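Local coordinates for protein branched-chain-amino-acid aminotransferase (PDB 3UZO) that probably catalyses the reversible, pyridoxal-phosphate-dependent transfer of amino groups between branched-chain amino acids and 2-oxoglutarate, with glutamate as the other amino acid of the exchange, at residues A[144-149]-A[165-170]; A[38-43]-A[122-127]; A[190-195]-A[225-230]; A[184-189]-A[218-223]. One frame throughout, in Å; residues are numbered along the deposited sequence.

Interaction 1. Residues A[144-149]-A[165-170]; sequences LRPFVI and FSVFCV. With GLU (glutamic acid), chain D.
F165, paired with V148 across two antiparallel strands, 144-149 and 165-170, rests on V148 and P146: its CD1 lies 3.8 Å from V148 CG2, and the rim of the ring meets P146 CB. The next residue, S166, is gripped by the backbone of F147 in both directions, since F147 N donates to S166 O at 2.8 Å and S166 N returns a bond to F147 O. The F147 side chain stands between its own backbone N and carbonyl carbon (chi1 67°), which brings CE2 and CZ against S166 CB; S166 OG turns elsewhere, to Y40 O. V167 faces the other way, with V167 CG2 3.7 Å from P146 CB and V167 CG1 near L144 CD2. The F168 ring lies alongside the R145 side chain. R145 CB sits over one face of the ring, 4.0 Å from its centroid, and R145 CG is 3.6 Å from F168 CZ, while F168 CD2 and F147 CE2 meet edge to edge. R145 N donates a nearly straight bond to F168 O (2.8 Å); the return bond from F168 N is weak. C169 pairs with L144, its CB against L144 CD2. The hairpin thus illustrates how a sheet can hold a substrate-binding cation. Bent at chi2 and chi3, the R145 chain leaves the ring and carries NH2 to the alpha-carboxylate of the bound glutamate, where it makes a bent hydrogen bond (136°) to OXT, 2.7 Å away and near the guanidinium plane. NH2 also bonds Y143 OH, so charge pairing and a neighbouring hydroxyl together probably orient the guanidinium toward the alpha-carboxylate.

Interaction 2. Residues A[38-43]-A[122-127]; sequences LRYLAH and CLQVVR
Y40 and V125 form the heart of this strand-to-helix contact, and the tyrosine can be followed outward from the strand. Its CB lies 3.7 Å from V125 CG2, the methyl that also approaches Y40 N. With CG anti to the backbone N (chi1 179°), the ring extends past V125 toward Q124. Ring atom CD1 comes within 4.0 Å of Q124 NE2, and CE1 is closer still, at 3.7 Å. The amide nitrogen therefore arrives at the rim of the ring, in its plane, while the amide itself is turned almost perpendicular, 82° from the ring. This is a van der Waals meeting: NE2 is hydrogen-bonded to D120 OD1, one turn earlier in the helix. At the far end, Y40 OH bonds Q117 NE2, so the same helix touches the residue near its base and fixes it at its tip. The other methyl of V125, CG1, reaches L38 O at 4.1 Å. The example is one of a helix laid on a sheet, with segment axes 7.8 Å apart and running at 150°. Strand 39-45 lies between strands 48-55 and 162-172, and helix 115-128 packs on this sheet, V125 touching C169 as well.

Interaction 3. Residues A[190-195]-A[225-230]; sequences YDRAAP and VIYLDP
With CG set between its backbone N and carbonyl carbon (chi1 63°), R192 lays its aliphatic chain across the ring of Y227, whose own CG stands anti to the carbonyl carbon (chi1 -63°). R192 CB lies near Y227 CE2, and R192 CD sits over the face, 3.8 Å from the ring centroid in a CH-pi contact. V225 CG1 covers the opposite face, so the tyrosine ring is held between an arginine methylene and a valine methyl. A bend at chi3 then carries the guanidinium away from Y227, leaving at most a weak cation-pi attraction there; it has a cation-pi partner in Y207 instead, and R192 touches the pyridoxal phosphate. The contact joins the loop after strand 183-186 to the chain leaving strand 224-225, the two parallel strands of a beta-alpha-beta unit whose helix is 204-219. The loops share no direct hydrogen bond; waters bridge their polar groups. One molecule lies 2.9 Å from Y190 O and accepts from L228 N at 3.1 Å. Another lies 2.6 Å from D191 OD1 and close to L228 O, whereas a third donates to D191 OD2 and to P230 O, both at 2.7 Å. D191 OD1 also bonds H233 NE2, and OD2 takes the backbone N of H196 of the second subunit. Farther along, P195 CD passes P230 CB at 3.7 Å, the two proline rings running alongside one another but pointing opposite ways.

Interaction 4. Residues A[184-189]-A[218-223]; sequences NFITSD and KKRDFA
The I186 CD1 methyl lies against one face of the R220 guanidinium while CB of the same isoleucine stands over the centre of the F222 ring, so one aliphatic side chain meets two flat groups. I186 CB is 3.7 Å from the F222 centroid and only 7° off the normal, with CG2 leaning over the same face. The other branch runs out with CG1 anti to the backbone N (chi1 -178°), taking CD1 past F222 CE1 at 3.6 Å and on to R220. There CD1 is 3.5 Å from R220 NH2, and the charged group lies with its flat side on the methyl. The F222 ring is also bounded by the strand backbone, for F222 CD2 lies 3.5 Å from F185 C, and N184 CB adds a further touch near CD2. A223 supplies the hydrogen bond: its backbone N donates to N184 O at 2.9 Å, while A223 CB sits over one face of the F185 ring, 4.1 Å from CZ. A water accepts from N184 ND2 and donates to D221 O, joining the strand to the turn; N184 ND2 also bonds E326 OE1. The turn is a Schellman motif in which D221, with positive phi, ends helix 204-219 and releases F222 toward the strand. Strand 183-186, helix 204-219 and strand 224-225 form a beta-alpha-beta unit; in the sheet, strand 183-186 lies between 224-225 and 309-316, parallel to both, and F222 and I186 both pack on A217 of the helix and Q315 of strand 309-316.

How the interactions relate
The four contacts form two pairs, and interactions 2 and 4 lie on opposite sides of the chain's centre. Interactions 1 and 2 have centres 8 Å apart and share a sheet: F165 O lies 2.7 Å from A42 N in a probable hydrogen bond, and V125 CG2 packs on V167 O. Interactions 3 and 4, 14 Å apart, interleave along the chain and meet where I226 N probably bonds I186 O at 3.1 Å. Interactions 1 and 3 come within about 11 Å at their nearest atoms, and each reaches a bound ligand: R145 bonds the glutamate, together with Y71 and V157 of the second subunit, and the side chain of R192 comes within about 3 Å of the pyridoxal phosphate at the nearest atoms.

Interaction 1. Residues A[144-149]-A[165-170]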
# COMPACT_ATOMS: atom_id res chain seq x y z
N LEU A 144 12.30 -14.30 -11.27
CA LEU A 144 11.74 -14.92 -10.08
C LEU A 144 10.99 -13.88 -9.26
O LEU A 144 11.47 -12.76 -9.06
CB LEU A 144 12.85 -15.53 -9.23
CG LEU A 144 13.49 -16.76 -9.88
CD1 LEU A 144 14.93 -16.91 -9.45
CD2 LEU A 144 12.66 -17.99 -9.50
N ARG A 145 9.80 -14.26 -8.79
CA ARG A 145 8.98 -13.37 -7.99
C ARG A 145 8.59 -13.95 -6.63
O ARG A 145 7.54 -14.59 -6.49
CB ARG A 145 7.71 -12.98 -8.77
CG ARG A 145 6.64 -12.24 -7.96
CD ARG A 145 7.22 -11.02 -7.24
NE ARG A 145 7.77 -10.04 -8.17
CZ ARG A 145 7.05 -9.17 -8.86
NH1 ARG A 145 5.73 -9.14 -8.73
NH2 ARG A 145 7.65 -8.31 -9.68
N PRO A 146 9.46 -13.77 -5.63
CA PRO A 146 9.19 -14.26 -4.28
C PRO A 146 8.27 -13.22 -3.65
O PRO A 146 8.42 -12.02 -3.93
CB PRO A 146 10.56 -14.25 -3.60
CG PRO A 146 11.55 -14.19 -4.74
CD PRO A 146 10.86 -13.31 -5.74
N PHE A 147 7.31 -13.65 -2.83
CA PHE A 147 6.44 -12.69 -2.18
C PHE A 147 5.84 -13.27 -0.91
O PHE A 147 5.75 -14.48 -0.76
CB PHE A 147 5.33 -12.19 -3.14
CG PHE A 147 4.33 -13.24 -3.54
CD1 PHE A 147 3.11 -13.34 -2.87
CD2 PHE A 147 4.57 -14.08 -4.62
CE1 PHE A 147 2.14 -14.26 -3.29
CE2 PHE A 147 3.61 -15.00 -5.04
CZ PHE A 147 2.39 -15.09 -4.37
N VAL A 148 5.49 -12.38 0.01
CA VAL A 148 4.90 -12.75 1.29
C VAL A 148 3.64 -11.92 1.48
O VAL A 148 3.64 -10.71 1.27
CB VAL A 148 5.88 -12.45 2.46
CG1 VAL A 148 5.24 -12.85 3.80
CG2 VAL A 148 7.19 -13.22 2.24
N ILE A 149 2.56 -12.59 1.88
CA ILE A 149 1.28 -11.93 2.08
C ILE A 149 0.64 -12.41 3.38
O ILE A 149 0.77 -13.58 3.75
CB ILE A 149 0.29 -12.25 0.93
CG1 ILE A 149 0.23 -13.77 0.70
CG2 ILE A 149 0.73 -11.54 -0.34
CD1 ILE A 149 -0.78 -14.21 -0.34
N PHE A 165 4.26 -17.57 1.83
CA PHE A 165 5.49 -17.18 1.15
C PHE A 165 5.47 -18.01 -0.11
O PHE A 165 5.33 -19.23 -0.04
CB PHE A 165 6.74 -17.53 1.95
CG PHE A 165 8.01 -17.48 1.14
CD1 PHE A 165 8.33 -16.36 0.38
CD2 PHE A 165 8.91 -18.55 1.16
CE1 PHE A 165 9.52 -16.30 -0.34
CE2 PHE A 165 10.11 -18.50 0.44
CZ PHE A 165 10.41 -17.37 -0.31
N SER A 166 5.61 -17.36 -1.26
CA SER A 166 5.58 -18.09 -2.52
C SER A 166 6.59 -17.54 -3.50
O SER A 166 6.98 -16.37 -3.42
CB SER A 166 4.17 -18.02 -3.12
OG SER A 166 4.07 -18.73 -4.34
N VAL A 167 7.04 -18.39 -4.41
CA VAL A 167 7.97 -17.97 -5.45
C VAL A 167 7.56 -18.60 -6.77
O VAL A 167 7.49 -19.83 -6.87
CB VAL A 167 9.45 -18.40 -5.17
CG1 VAL A 167 10.36 -17.78 -6.25
CG2 VAL A 167 9.90 -17.93 -3.80
N PHE A 168 7.26 -17.77 -7.76
CA PHE A 168 6.93 -18.28 -9.09
C PHE A 168 7.90 -17.61 -10.05
O PHE A 168 8.55 -16.60 -9.69
CB PHE A 168 5.46 -18.03 -9.48
CG PHE A 168 5.09 -16.59 -9.67
CD1 PHE A 168 5.32 -15.94 -10.89
CD2 PHE A 168 4.44 -15.89 -8.66
CE1 PHE A 168 4.90 -14.62 -11.09
CE2 PHE A 168 4.02 -14.56 -8.85
CZ PHE A 168 4.25 -13.93 -10.07
N CYS A 169 8.07 -18.17 -11.23
CA CYS A 169 8.99 -17.60 -12.20
C CYS A 169 8.31 -17.37 -13.53
O CYS A 169 7.28 -17.96 -13.83
CB CYS A 169 10.21 -18.51 -12.38
SG CYS A 169 9.85 -20.13 -13.11
N VAL A 170 8.90 -16.48 -14.33
CA VAL A 170 8.37 -16.11 -15.64
C VAL A 170 9.53 -15.77 -16.56
O VAL A 170 10.36 -14.92 -16.24
CB VAL A 170 7.46 -14.85 -15.54
CG1 VAL A 170 6.89 -14.50 -16.93
CG2 VAL A 170 6.34 -15.08 -14.54
N GLU D . 9.35 -5.39 -9.17
CA GLU D . 9.21 -4.54 -10.38
C GLU D . 7.87 -4.79 -11.04
O GLU D . 7.43 -3.92 -11.81
CB GLU D . 10.32 -4.85 -11.38
CG GLU D . 11.62 -4.15 -11.09
CD GLU D . 12.61 -4.30 -12.22
OE1 GLU D . 12.19 -4.20 -13.39
OE2 GLU D . 13.81 -4.51 -11.93
OXT GLU D . 7.29 -5.85 -10.76

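Interaction 2. Residues A[38-43]-A[122-127]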
# COMPACT_ATOMS: atom_id res chain seq x y z
N LEU A 38 5.72 -25.10 -12.29
CA LEU A 38 5.62 -25.21 -10.85
C LEU A 38 6.13 -24.01 -10.06
O LEU A 38 7.11 -23.37 -10.44
CB LEU A 38 6.39 -26.45 -10.41
CG LEU A 38 5.88 -27.79 -10.96
CD1 LEU A 38 6.97 -28.86 -10.83
CD2 LEU A 38 4.62 -28.18 -10.21
N ARG A 39 5.44 -23.72 -8.95
CA ARG A 39 5.85 -22.63 -8.07
C ARG A 39 5.97 -23.14 -6.64
O ARG A 39 5.35 -24.16 -6.27
CB ARG A 39 4.87 -21.46 -8.15
CG ARG A 39 3.41 -21.80 -7.93
CD ARG A 39 2.58 -21.36 -9.12
NE ARG A 39 2.68 -22.31 -10.21
CZ ARG A 39 2.87 -22.00 -11.48
NH1 ARG A 39 2.98 -20.74 -11.90
NH2 ARG A 39 2.94 -22.99 -12.36
N TYR A 40 6.76 -22.43 -5.84
CA TYR A 40 7.01 -22.77 -4.44
C TYR A 40 5.98 -22.08 -3.54
O TYR A 40 5.62 -20.92 -3.76
CB TYR A 40 8.43 -22.33 -4.07
CG TYR A 40 8.84 -22.58 -2.63
CD1 TYR A 40 9.69 -23.64 -2.30
CD2 TYR A 40 8.42 -21.73 -1.61
CE1 TYR A 40 10.11 -23.84 -0.98
CE2 TYR A 40 8.83 -21.92 -0.29
CZ TYR A 40 9.68 -22.97 0.02
OH TYR A 40 10.09 -23.15 1.32
N LEU A 41 5.50 -22.81 -2.54
CA LEU A 41 4.52 -22.27 -1.61
C LEU A 41 4.82 -22.75 -0.19
O LEU A 41 5.02 -23.95 0.03
CB LEU A 41 3.11 -22.72 -2.01
CG LEU A 41 1.94 -22.24 -1.14
CD1 LEU A 41 1.80 -20.74 -1.25
CD2 LEU A 41 0.65 -22.92 -1.60
N ALA A 42 4.86 -21.81 0.75
CA ALA A 42 5.12 -22.13 2.15
C ALA A 42 4.10 -21.38 3.00
O ALA A 42 3.63 -20.31 2.63
CB ALA A 42 6.53 -21.73 2.55
N HIS A 43 3.77 -21.96 4.15
CA HIS A 43 2.78 -21.38 5.04
C HIS A 43 3.37 -21.09 6.41
O HIS A 43 4.19 -21.85 6.92
CB HIS A 43 1.61 -22.35 5.22
CG HIS A 43 0.92 -22.72 3.94
ND1 HIS A 43 -0.11 -21.98 3.40
CD2 HIS A 43 1.13 -23.75 3.08
CE1 HIS A 43 -0.51 -22.53 2.27
NE2 HIS A 43 0.23 -23.61 2.06
N CYS A 122 14.02 -20.33 -4.45
CA CYS A 122 14.30 -19.92 -5.82
C CYS A 122 15.03 -21.04 -6.58
O CYS A 122 14.73 -21.28 -7.75
CB CYS A 122 15.09 -18.61 -5.85
SG CYS A 122 16.59 -18.60 -4.90
N LEU A 123 15.97 -21.73 -5.93
CA LEU A 123 16.68 -22.82 -6.61
C LEU A 123 15.68 -23.89 -7.05
O LEU A 123 15.72 -24.35 -8.19
CB LEU A 123 17.73 -23.44 -5.69
CG LEU A 123 18.92 -22.53 -5.35
CD1 LEU A 123 19.81 -23.20 -4.32
CD2 LEU A 123 19.70 -22.22 -6.63
N GLN A 124 14.78 -24.28 -6.14
CA GLN A 124 13.77 -25.28 -6.46
C GLN A 124 12.94 -24.84 -7.66
O GLN A 124 12.68 -25.64 -8.56
CB GLN A 124 12.82 -25.51 -5.28
CG GLN A 124 13.40 -26.33 -4.13
CD GLN A 124 12.31 -26.80 -3.18
OE1 GLN A 124 11.34 -27.44 -3.59
NE2 GLN A 124 12.47 -26.50 -1.90
N VAL A 125 12.52 -23.58 -7.67
CA VAL A 125 11.71 -23.07 -8.78
C VAL A 125 12.51 -23.04 -10.08
O VAL A 125 12.01 -23.45 -11.12
CB VAL A 125 11.15 -21.66 -8.46
CG1 VAL A 125 10.43 -21.06 -9.69
CG2 VAL A 125 10.18 -21.76 -7.30
N VAL A 126 13.76 -22.58 -10.04
CA VAL A 126 14.54 -22.54 -11.28
C VAL A 126 14.74 -23.96 -11.82
O VAL A 126 14.47 -24.24 -13.00
CB VAL A 126 15.92 -21.85 -11.08
CG1 VAL A 126 16.75 -21.94 -12.37
CG2 VAL A 126 15.73 -20.39 -10.68
N ARG A 127 15.18 -24.87 -10.97
CA ARG A 127 15.41 -26.24 -11.40
C ARG A 127 14.18 -26.93 -11.98
O ARG A 127 14.27 -27.60 -13.00
CB ARG A 127 16.00 -27.05 -10.25
CG ARG A 127 17.44 -26.68 -9.96
CD ARG A 127 17.91 -27.19 -8.61
NE ARG A 127 19.27 -26.74 -8.33
CZ ARG A 127 19.79 -26.66 -7.11
NH1 ARG A 127 19.07 -27.00 -6.05
NH2 ARG A 127 21.04 -26.22 -6.95

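Interaction 3. Residues A[190-195]-A[225-230]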
# COMPACT_ATOMS: atom_id res chain seq x y z
N TYR A 190 2.93 14.15 -7.79
CA TYR A 190 2.56 13.04 -6.91
C TYR A 190 3.77 12.41 -6.22
O TYR A 190 4.90 12.52 -6.69
CB TYR A 190 1.82 11.96 -7.69
CG TYR A 190 0.44 12.34 -8.15
CD1 TYR A 190 0.19 12.66 -9.48
CD2 TYR A 190 -0.63 12.35 -7.25
CE1 TYR A 190 -1.09 12.99 -9.92
CE2 TYR A 190 -1.92 12.68 -7.68
CZ TYR A 190 -2.14 13.00 -9.01
OH TYR A 190 -3.41 13.31 -9.44
N ASP A 191 3.50 11.74 -5.10
CA ASP A 191 4.52 11.05 -4.33
C ASP A 191 4.16 9.56 -4.28
O ASP A 191 2.99 9.21 -4.13
CB ASP A 191 4.59 11.56 -2.89
CG ASP A 191 4.89 13.04 -2.79
OD1 ASP A 191 5.92 13.48 -3.35
OD2 ASP A 191 4.10 13.76 -2.15
N ARG A 192 5.16 8.71 -4.40
CA ARG A 192 4.91 7.27 -4.32
C ARG A 192 5.22 6.86 -2.89
O ARG A 192 4.79 5.80 -2.43
CB ARG A 192 5.83 6.50 -5.28
CG ARG A 192 7.32 6.64 -4.98
CD ARG A 192 8.20 5.88 -5.96
NE ARG A 192 8.36 4.46 -5.63
CZ ARG A 192 7.42 3.53 -5.80
NH1 ARG A 192 6.24 3.87 -6.29
NH2 ARG A 192 7.66 2.27 -5.46
N ALA A 193 5.96 7.71 -2.18
CA ALA A 193 6.32 7.40 -0.80
C ALA A 193 6.46 8.65 0.07
O ALA A 193 6.74 9.74 -0.43
CB ALA A 193 7.62 6.61 -0.77
N ALA A 194 6.28 8.47 1.38
CA ALA A 194 6.39 9.57 2.34
C ALA A 194 7.82 9.71 2.84
O ALA A 194 8.64 8.82 2.68
CB ALA A 194 5.44 9.33 3.51
N PRO A 195 8.13 10.86 3.47
CA PRO A 195 9.49 11.07 3.99
C PRO A 195 9.88 9.97 4.97
O PRO A 195 11.02 9.53 5.00
CB PRO A 195 9.40 12.44 4.65
CG PRO A 195 8.37 13.15 3.82
CD PRO A 195 7.31 12.07 3.65
N VAL A 225 7.75 7.97 -14.40
CA VAL A 225 7.97 9.20 -13.66
C VAL A 225 9.24 9.07 -12.84
O VAL A 225 9.59 7.98 -12.39
CB VAL A 225 6.78 9.47 -12.68
CG1 VAL A 225 7.17 10.54 -11.66
CG2 VAL A 225 5.55 9.91 -13.46
N ILE A 226 9.98 10.16 -12.69
CA ILE A 226 11.14 10.11 -11.83
C ILE A 226 10.64 10.95 -10.67
O ILE A 226 10.26 12.11 -10.85
CB ILE A 226 12.40 10.74 -12.44
CG1 ILE A 226 12.92 9.83 -13.56
CG2 ILE A 226 13.48 10.87 -11.37
CD1 ILE A 226 14.28 10.23 -14.11
N TYR A 227 10.61 10.34 -9.49
CA TYR A 227 10.12 11.02 -8.31
C TYR A 227 11.16 11.87 -7.60
O TYR A 227 12.36 11.58 -7.64
CB TYR A 227 9.53 9.99 -7.34
CG TYR A 227 8.33 9.25 -7.91
CD1 TYR A 227 8.50 8.18 -8.79
CD2 TYR A 227 7.03 9.66 -7.60
CE1 TYR A 227 7.39 7.53 -9.36
CE2 TYR A 227 5.93 9.02 -8.16
CZ TYR A 227 6.11 7.96 -9.04
OH TYR A 227 5.01 7.35 -9.58
N LEU A 228 10.68 12.93 -6.95
CA LEU A 228 11.51 13.87 -6.21
C LEU A 228 11.21 13.67 -4.73
O LEU A 228 10.20 13.05 -4.38
CB LEU A 228 11.18 15.30 -6.62
CG LEU A 228 11.27 15.61 -8.11
CD1 LEU A 228 10.90 17.07 -8.38
CD2 LEU A 228 12.67 15.30 -8.61
N ASP A 229 12.07 14.18 -3.85
CA ASP A 229 11.83 13.99 -2.43
C ASP A 229 10.45 14.53 -2.06
O ASP A 229 10.07 15.64 -2.47
CB ASP A 229 12.92 14.68 -1.59
CG ASP A 229 12.84 16.19 -1.66
OD1 ASP A 229 13.26 16.76 -2.69
OD2 ASP A 229 12.36 16.79 -0.67
N PRO A 230 9.67 13.73 -1.32
CA PRO A 230 8.31 14.04 -0.86
C PRO A 230 8.18 15.38 -0.13
O PRO A 230 7.32 16.19 -0.44
CB PRO A 230 7.97 12.87 0.06
CG PRO A 230 8.80 11.77 -0.45
CD PRO A 230 10.11 12.43 -0.78
O HOH W 1 7.64 13.24 -7.14
O HOH W 2 7.77 12.14 -4.64
O HOH W 3 5.00 16.22 -1.74

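Interaction 4. Residues A[184-189]-A[218-223]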
# COMPACT_ATOMS: atom_id res chain seq x y z
N ASN A 184 12.69 8.42 -22.11
CA ASN A 184 12.52 9.64 -21.34
C ASN A 184 11.63 9.47 -20.13
O ASN A 184 10.75 8.61 -20.09
CB ASN A 184 11.98 10.75 -22.25
CG ASN A 184 12.80 10.90 -23.53
OD1 ASN A 184 14.03 10.83 -23.50
ND2 ASN A 184 12.12 11.13 -24.65
N PHE A 185 11.87 10.30 -19.12
CA PHE A 185 11.11 10.27 -17.89
C PHE A 185 10.62 11.68 -17.59
O PHE A 185 11.17 12.66 -18.10
CB PHE A 185 11.98 9.73 -16.75
CG PHE A 185 12.40 8.29 -16.92
CD1 PHE A 185 13.32 7.93 -17.90
CD2 PHE A 185 11.84 7.29 -16.13
CE1 PHE A 185 13.68 6.59 -18.09
CE2 PHE A 185 12.19 5.95 -16.31
CZ PHE A 185 13.12 5.60 -17.29
N ILE A 186 9.58 11.79 -16.76
CA ILE A 186 9.00 13.08 -16.43
C ILE A 186 8.72 13.24 -14.93
O ILE A 186 8.35 12.28 -14.25
CB ILE A 186 7.69 13.28 -17.23
CG1 ILE A 186 7.09 14.65 -16.95
CG2 ILE A 186 6.70 12.15 -16.91
CD1 ILE A 186 5.93 15.02 -17.90
N THR A 187 8.92 14.46 -14.44
CA THR A 187 8.69 14.77 -13.03
C THR A 187 7.19 14.73 -12.76
O THR A 187 6.39 14.82 -13.68
CB THR A 187 9.22 16.19 -12.69
OG1 THR A 187 10.64 16.22 -12.86
CG2 THR A 187 8.87 16.56 -11.26
N SER A 188 6.83 14.59 -11.49
CA SER A 188 5.43 14.54 -11.09
C SER A 188 5.20 15.22 -9.75
O SER A 188 6.09 15.24 -8.89
CB SER A 188 4.94 13.09 -11.01
OG SER A 188 3.59 13.05 -10.60
N ASP A 189 4.01 15.77 -9.58
CA ASP A 189 3.62 16.42 -8.32
C ASP A 189 3.27 15.34 -7.30
O ASP A 189 3.31 15.58 -6.09
CB ASP A 189 2.40 17.31 -8.53
CG ASP A 189 2.73 18.62 -9.22
OD1 ASP A 189 1.79 19.35 -9.60
OD2 ASP A 189 3.93 18.94 -9.37
N LYS A 218 3.06 7.75 -19.09
CA LYS A 218 2.97 6.91 -20.28
C LYS A 218 2.06 7.52 -21.35
O LYS A 218 2.28 7.31 -22.54
CB LYS A 218 2.50 5.51 -19.89
CG LYS A 218 3.49 4.81 -18.99
CD LYS A 218 2.99 3.49 -18.46
CE LYS A 218 3.99 2.91 -17.46
NZ LYS A 218 3.46 1.67 -16.81
N LYS A 219 1.05 8.28 -20.92
CA LYS A 219 0.14 8.93 -21.86
C LYS A 219 0.85 10.06 -22.59
O LYS A 219 0.52 10.39 -23.73
CB LYS A 219 -1.08 9.48 -21.13
CG LYS A 219 -2.01 8.42 -20.57
CD LYS A 219 -3.37 9.00 -20.20
CE LYS A 219 -3.28 10.02 -19.08
NZ LYS A 219 -4.62 10.55 -18.71
N ARG A 220 1.83 10.67 -21.92
CA ARG A 220 2.60 11.77 -22.47
C ARG A 220 3.81 11.22 -23.21
O ARG A 220 4.74 11.96 -23.54
CB ARG A 220 3.06 12.71 -21.36
CG ARG A 220 1.94 13.24 -20.48
CD ARG A 220 1.45 14.62 -20.92
NE ARG A 220 2.24 15.71 -20.35
CZ ARG A 220 3.49 16.01 -20.71
NH1 ARG A 220 4.11 15.30 -21.63
NH2 ARG A 220 4.11 17.04 -20.14
N ASP A 221 3.80 9.91 -23.46
CA ASP A 221 4.87 9.23 -24.17
C ASP A 221 6.16 9.02 -23.37
O ASP A 221 7.21 8.74 -23.96
CB ASP A 221 5.18 9.95 -25.48
CG ASP A 221 4.00 9.98 -26.42
OD1 ASP A 221 3.44 8.90 -26.71
OD2 ASP A 221 3.62 11.08 -26.87
N PHE A 222 6.09 9.16 -22.05
CA PHE A 222 7.27 8.94 -21.22
C PHE A 222 7.24 7.52 -20.68
O PHE A 222 6.17 6.94 -20.49
CB PHE A 222 7.32 9.92 -20.05
CG PHE A 222 7.52 11.34 -20.46
CD1 PHE A 222 6.43 12.16 -20.74
CD2 PHE A 222 8.80 11.87 -20.58
CE1 PHE A 222 6.61 13.49 -21.14
CE2 PHE A 222 9.00 13.19 -20.97
CZ PHE A 222 7.90 14.00 -21.25
N ALA A 223 8.42 6.95 -20.44
CA ALA A 223 8.54 5.60 -19.93
C ALA A 223 7.98 5.49 -18.52
O ALA A 223 7.29 4.53 -18.18
CB ALA A 223 10.01 5.15 -19.95
O HOH W 4 9.44 10.89 -24.79